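Local coordinates for protein intimin (Escherichia coli O127:H6 str. E2348/69, PDB 6TQD) that serves as an outer-membrane adhesin whose extended extracellular passenger includes bacterial Ig-like domains and probably mediates attachment to host cells, at residues Y62-V70 / I98-V106. Residues are numbered along the deposited sequence; the frame is centred on the assembly and turned at random.
Sequences YQAILPAYV and ITVLSNGQV
Ile-98 meets Ala-64 and Leu-66 across the interior of a two-sheet beta sandwich, consistent with an Ig-like domain: strand 62-65 belongs to one sheet, strand 90-101 to the facing one, and no hydrogen bond joins the two segments. The two branches of Ile-98 divide the work. CD1 reaches the Ala-64 CB at 3.9 Å, while CG2 lies against CG and CD1 of Leu-66. Two residues on, Val-100 points inward again. Its CG2 lies against two side chains, packing 3.9 Å from the Pro-67 CD and also touching the Leu-66 CG; CG1 turns to the backbone, 3.6 Å from the Pro-67 O. The carbonyl O of Val-100 faces the edge of the Tyr-69 ring, near its plane and 3.6 Å from CD1.

Beyond the strand the contact changes from aliphatic to aromatic. Tyr-69 carries CG anti to its backbone N (chi1 -176°), which lays the ring over Ser-102, whose CB makes a CH-pi contact 3.7 Å from the ring centroid and 14° off the normal. Ser-102 opens a type I turn, closed by the bond from Gln-105 N to Ser-102 O; Glu-18 links both segments by accepting from Tyr-69 N and Asn-103 N. The extended side chain of Gln-105, the last residue of the turn, reaches back to the first, its amide plane nearly perpendicular to the ring (89°). The Gln-105 OE1 accepts from Ser-102 N at 3.0 Å, a nearly straight bond whose donor sits well above the carbonyl plane. A water takes a weak bond from Gln-105 NE2 at 3.1 Å and lies 2.6 Å from the Tyr-69 OH.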
ATOM      1  N   TYR A  62     -13.639  -6.492 -17.800  1.00  9.68           N
ATOM      2  CA  TYR A  62     -12.912  -5.251 -17.604  1.00 10.46           C
ATOM      3  C   TYR A  62     -11.687  -5.489 -16.736  1.00 10.53           C
ATOM      4  O   TYR A  62     -11.593  -6.479 -16.008  1.00 12.44           O
ATOM      5  CB  TYR A  62     -13.815  -4.198 -16.939  1.00 12.42           C
ATOM      6  CG  TYR A  62     -14.784  -3.616 -17.926  1.00  9.70           C
ATOM      7  CD1 TYR A  62     -16.013  -4.226 -18.169  1.00 11.59           C
ATOM      8  CD2 TYR A  62     -14.468  -2.480 -18.634  1.00  8.87           C
ATOM      9  CE1 TYR A  62     -16.886  -3.701 -19.098  1.00 12.90           C
ATOM     10  CE2 TYR A  62     -15.329  -1.939 -19.535  1.00 10.81           C
ATOM     11  CZ  TYR A  62     -16.537  -2.567 -19.782  1.00 12.01           C
ATOM     12  OH  TYR A  62     -17.400  -2.016 -20.697  1.00 12.96           O
ATOM     13  N   GLN A  63     -10.750  -4.564 -16.834  1.00  9.33           N
ATOM     14  CA  GLN A  63      -9.525  -4.615 -16.051  1.00  9.95           C
ATOM     15  C   GLN A  63      -9.136  -3.201 -15.661  1.00 10.66           C
ATOM     16  O   GLN A  63      -9.482  -2.228 -16.338  1.00 11.29           O
ATOM     17  CB  GLN A  63      -8.382  -5.251 -16.846  1.00 13.02           C
ATOM     18  CG  GLN A  63      -7.983  -4.484 -18.090  1.00 13.23           C
ATOM     19  CD  GLN A  63      -7.178  -5.333 -19.070  1.00 16.83           C
ATOM     20  OE1 GLN A  63      -7.056  -6.549 -18.909  1.00 20.35           O
ATOM     21  NE2 GLN A  63      -6.602  -4.682 -20.068  1.00 18.35           N
ATOM     22  N   ALA A  64      -8.399  -3.093 -14.569  1.00 10.34           N
ATOM     23  CA  ALA A  64      -7.889  -1.821 -14.100  1.00 10.12           C
ATOM     24  C   ALA A  64      -6.396  -1.767 -14.382  1.00 10.51           C
ATOM     25  O   ALA A  64      -5.678  -2.732 -14.098  1.00 10.85           O
ATOM     26  CB  ALA A  64      -8.144  -1.650 -12.603  1.00  9.73           C
ATOM     27  N   ILE A  65      -5.953  -0.660 -14.963  1.00  9.02           N
ATOM     28  CA  ILE A  65      -4.540  -0.322 -15.086  1.00  9.94           C
ATOM     29  C   ILE A  65      -4.226   0.595 -13.914  1.00  9.62           C
ATOM     30  O   ILE A  65      -4.750   1.706 -13.826  1.00 10.73           O
ATOM     31  CB  ILE A  65      -4.234   0.359 -16.422  1.00 12.47           C
ATOM     32  CG1 ILE A  65      -4.803  -0.453 -17.593  1.00 16.87           C
ATOM     33  CG2 ILE A  65      -2.726   0.566 -16.559  1.00 15.75           C
ATOM     34  CD1 ILE A  65      -4.441  -1.915 -17.581  1.00 19.24           C
ATOM     35  N   LEU A  66      -3.380   0.124 -13.002  1.00 10.56           N
ATOM     36  CA  LEU A  66      -3.130   0.864 -11.776  1.00  9.79           C
ATOM     37  C   LEU A  66      -2.117   1.979 -12.012  1.00 11.31           C
ATOM     38  O   LEU A  66      -1.165   1.803 -12.780  1.00 11.91           O
ATOM     39  CB  LEU A  66      -2.616  -0.089 -10.701  1.00 10.72           C
ATOM     40  CG  LEU A  66      -3.711  -0.781  -9.873  1.00 11.15           C
ATOM     41  CD1 LEU A  66      -4.713  -1.494 -10.761  1.00 13.66           C
ATOM     42  CD2 LEU A  66      -3.126  -1.746  -8.856  1.00 12.20           C
ATOM     43  N   PRO A  67      -2.307   3.139 -11.395  1.00 10.41           N
ATOM     44  CA  PRO A  67      -1.327   4.224 -11.551  1.00 12.37           C
ATOM     45  C   PRO A  67      -0.025   3.916 -10.817  1.00 13.10           C
ATOM     46  O   PRO A  67       0.104   2.920 -10.103  1.00 10.95           O
ATOM     47  CB  PRO A  67      -2.031   5.436 -10.939  1.00 12.72           C
ATOM     48  CG  PRO A  67      -2.972   4.870  -9.967  1.00 14.92           C
ATOM     49  CD  PRO A  67      -3.438   3.550 -10.548  1.00 10.51           C
ATOM     50  N   ALA A  68       0.948   4.800 -11.010  1.00 13.14           N
ATOM     51  CA  ALA A  68       2.163   4.758 -10.214  1.00 13.15           C
ATOM     52  C   ALA A  68       1.857   5.066  -8.755  1.00 12.34           C
ATOM     53  O   ALA A  68       0.920   5.795  -8.428  1.00 12.79           O
ATOM     54  CB  ALA A  68       3.182   5.763 -10.742  1.00 16.45           C
ATOM     55  N   TYR A  69       2.672   4.503  -7.872  1.00 12.57           N
ATOM     56  CA  TYR A  69       2.513   4.733  -6.447  1.00 11.27           C
ATOM     57  C   TYR A  69       2.883   6.171  -6.117  1.00 14.23           C
ATOM     58  O   TYR A  69       3.869   6.710  -6.634  1.00 15.39           O
ATOM     59  CB  TYR A  69       3.434   3.788  -5.688  1.00 12.46           C
ATOM     60  CG  TYR A  69       3.331   3.840  -4.192  1.00 12.61           C
ATOM     61  CD1 TYR A  69       2.316   3.190  -3.510  1.00 14.83           C
ATOM     62  CD2 TYR A  69       4.261   4.554  -3.444  1.00 12.47           C
ATOM     63  CE1 TYR A  69       2.238   3.237  -2.132  1.00 14.45           C
ATOM     64  CE2 TYR A  69       4.195   4.602  -2.077  1.00 18.24           C
ATOM     65  CZ  TYR A  69       3.180   3.949  -1.419  1.00 18.53           C
ATOM     66  OH  TYR A  69       3.122   4.005  -0.046  1.00 23.13           O
ATOM     67  N   VAL A  70       2.107   6.780  -5.234  1.00 15.47           N
ATOM     68  CA  VAL A  70       2.332   8.151  -4.788  1.00 16.62           C
ATOM     69  C   VAL A  70       2.936   8.094  -3.393  1.00 17.77           C
ATOM     70  O   VAL A  70       2.273   7.688  -2.433  1.00 16.88           O
ATOM     71  CB  VAL A  70       1.028   8.962  -4.796  1.00 17.60           C
ATOM     72  CG1 VAL A  70       1.272  10.370  -4.285  1.00 22.16           C
ATOM     73  CG2 VAL A  70       0.412   8.987  -6.197  1.00 20.05           C
ATOM     74  N   ILE A  98      -9.817   0.340  -5.328  1.00  7.38           N
ATOM     75  CA  ILE A  98      -8.543  -0.104  -5.881  1.00  8.85           C
ATOM     76  C   ILE A  98      -7.439   0.522  -5.039  1.00  9.53           C
ATOM     77  O   ILE A  98      -7.358   1.751  -4.922  1.00 10.82           O
ATOM     78  CB  ILE A  98      -8.415   0.295  -7.358  1.00 10.21           C
ATOM     79  CG1 ILE A  98      -9.534  -0.378  -8.173  1.00 11.34           C
ATOM     80  CG2 ILE A  98      -7.029  -0.042  -7.914  1.00 11.54           C
ATOM     81  CD1 ILE A  98      -9.740   0.205  -9.550  1.00 15.46           C
ATOM     82  N   THR A  99      -6.601  -0.320  -4.450  1.00  9.55           N
ATOM     83  CA  THR A  99      -5.487   0.130  -3.624  1.00  7.90           C
ATOM     84  C   THR A  99      -4.187  -0.244  -4.317  1.00  8.95           C
ATOM     85  O   THR A  99      -4.016  -1.389  -4.748  1.00  9.66           O
ATOM     86  CB  THR A  99      -5.553  -0.507  -2.242  1.00  9.99           C
ATOM     87  OG1 THR A  99      -6.809  -0.165  -1.630  1.00 13.26           O
ATOM     88  CG2 THR A  99      -4.423   0.001  -1.361  1.00 12.30           C
ATOM     89  N   VAL A 100      -3.270   0.710  -4.394  1.00  8.07           N
ATOM     90  CA  VAL A 100      -2.023   0.579  -5.132  1.00  7.28           C
ATOM     91  C   VAL A 100      -0.899   0.445  -4.116  1.00 11.55           C
ATOM     92  O   VAL A 100      -0.742   1.299  -3.228  1.00 11.74           O
ATOM     93  CB  VAL A 100      -1.793   1.795  -6.045  1.00  8.63           C
ATOM     94  CG1 VAL A 100      -0.441   1.706  -6.725  1.00 10.24           C
ATOM     95  CG2 VAL A 100      -2.897   1.877  -7.073  1.00 10.88           C
ATOM     96  N   LEU A 101      -0.128  -0.622  -4.248  1.00  9.59           N
ATOM     97  CA  LEU A 101       1.079  -0.849  -3.468  1.00  8.91           C
ATOM     98  C   LEU A 101       2.303  -0.536  -4.316  1.00 12.51           C
ATOM     99  O   LEU A 101       2.273  -0.603  -5.544  1.00 14.32           O
ATOM    100  CB  LEU A 101       1.137  -2.293  -2.983  1.00 11.21           C
ATOM    101  CG  LEU A 101       0.102  -2.730  -1.941  1.00 15.14           C
ATOM    102  CD1 LEU A 101      -1.272  -2.959  -2.559  1.00 15.91           C
ATOM    103  CD2 LEU A 101       0.566  -3.982  -1.224  1.00 15.92           C
ATOM    104  N   SER A 102       3.392  -0.179  -3.643  1.00 12.02           N
ATOM    105  CA  SER A 102       4.619   0.142  -4.356  1.00 13.90           C
ATOM    106  C   SER A 102       5.336  -1.134  -4.789  1.00 14.84           C
ATOM    107  O   SER A 102       5.062  -2.231  -4.296  1.00 15.44           O
ATOM    108  CB  SER A 102       5.516   0.991  -3.458  1.00 15.79           C
ATOM    109  OG  SER A 102       6.156   0.167  -2.501  1.00 18.52           O
ATOM    110  N   ASN A 103       6.272  -0.971  -5.729  1.00 16.93           N
ATOM    111  CA  ASN A 103       7.010  -2.110  -6.262  1.00 20.20           C
ATOM    112  C   ASN A 103       7.602  -2.984  -5.159  1.00 23.05           C
ATOM    113  O   ASN A 103       7.662  -4.211  -5.292  1.00 25.99           O
ATOM    114  CB  ASN A 103       8.135  -1.615  -7.178  1.00 24.03           C
ATOM    115  CG  ASN A 103       7.638  -1.193  -8.535  1.00 32.20           C
ATOM    116  OD1 ASN A 103       6.779  -1.848  -9.123  1.00 33.86           O
ATOM    117  ND2 ASN A 103       8.183  -0.098  -9.049  1.00 37.93           N
ATOM    118  N   GLY A 104       8.044  -2.376  -4.071  1.00 24.34           N
ATOM    119  CA  GLY A 104       8.680  -3.140  -3.015  1.00 28.37           C
ATOM    120  C   GLY A 104       7.761  -3.785  -2.003  1.00 30.64           C
ATOM    121  O   GLY A 104       8.252  -4.391  -1.047  1.00 39.04           O
ATOM    122  N   GLN A 105       6.447  -3.708  -2.184  1.00 20.52           N
ATOM    123  CA  GLN A 105       5.493  -4.216  -1.211  1.00 15.12           C
ATOM    124  C   GLN A 105       4.762  -5.427  -1.774  1.00 15.44           C
ATOM    125  O   GLN A 105       4.748  -5.665  -2.984  1.00 21.75           O
ATOM    126  CB  GLN A 105       4.507  -3.099  -0.825  1.00 16.46           C
ATOM    127  CG  GLN A 105       5.188  -1.923  -0.087  1.00 17.35           C
ATOM    128  CD  GLN A 105       4.388  -0.629  -0.080  1.00 17.52           C
ATOM    129  OE1 GLN A 105       3.311  -0.527  -0.673  1.00 12.48           O
ATOM    130  NE2 GLN A 105       4.920   0.382   0.604  1.00 19.61           N
ATOM    131  N   VAL A 106       4.126  -6.181  -0.880  1.00 12.25           N
ATOM    132  CA  VAL A 106       3.516  -7.467  -1.212  1.00 11.29           C
ATOM    133  C   VAL A 106       2.034  -7.434  -0.873  1.00 10.88           C
ATOM    134  O   VAL A 106       1.652  -7.138   0.266  1.00 11.24           O
ATOM    135  CB  VAL A 106       4.221  -8.625  -0.476  1.00 14.39           C
ATOM    136  CG1 VAL A 106       3.552  -9.949  -0.792  1.00 15.03           C
ATOM    137  CG2 VAL A 106       5.710  -8.668  -0.851  1.00 16.26           C
TER
HETATM  138  O   HOH W   1       5.090   3.355   1.474  1.00 34.96           O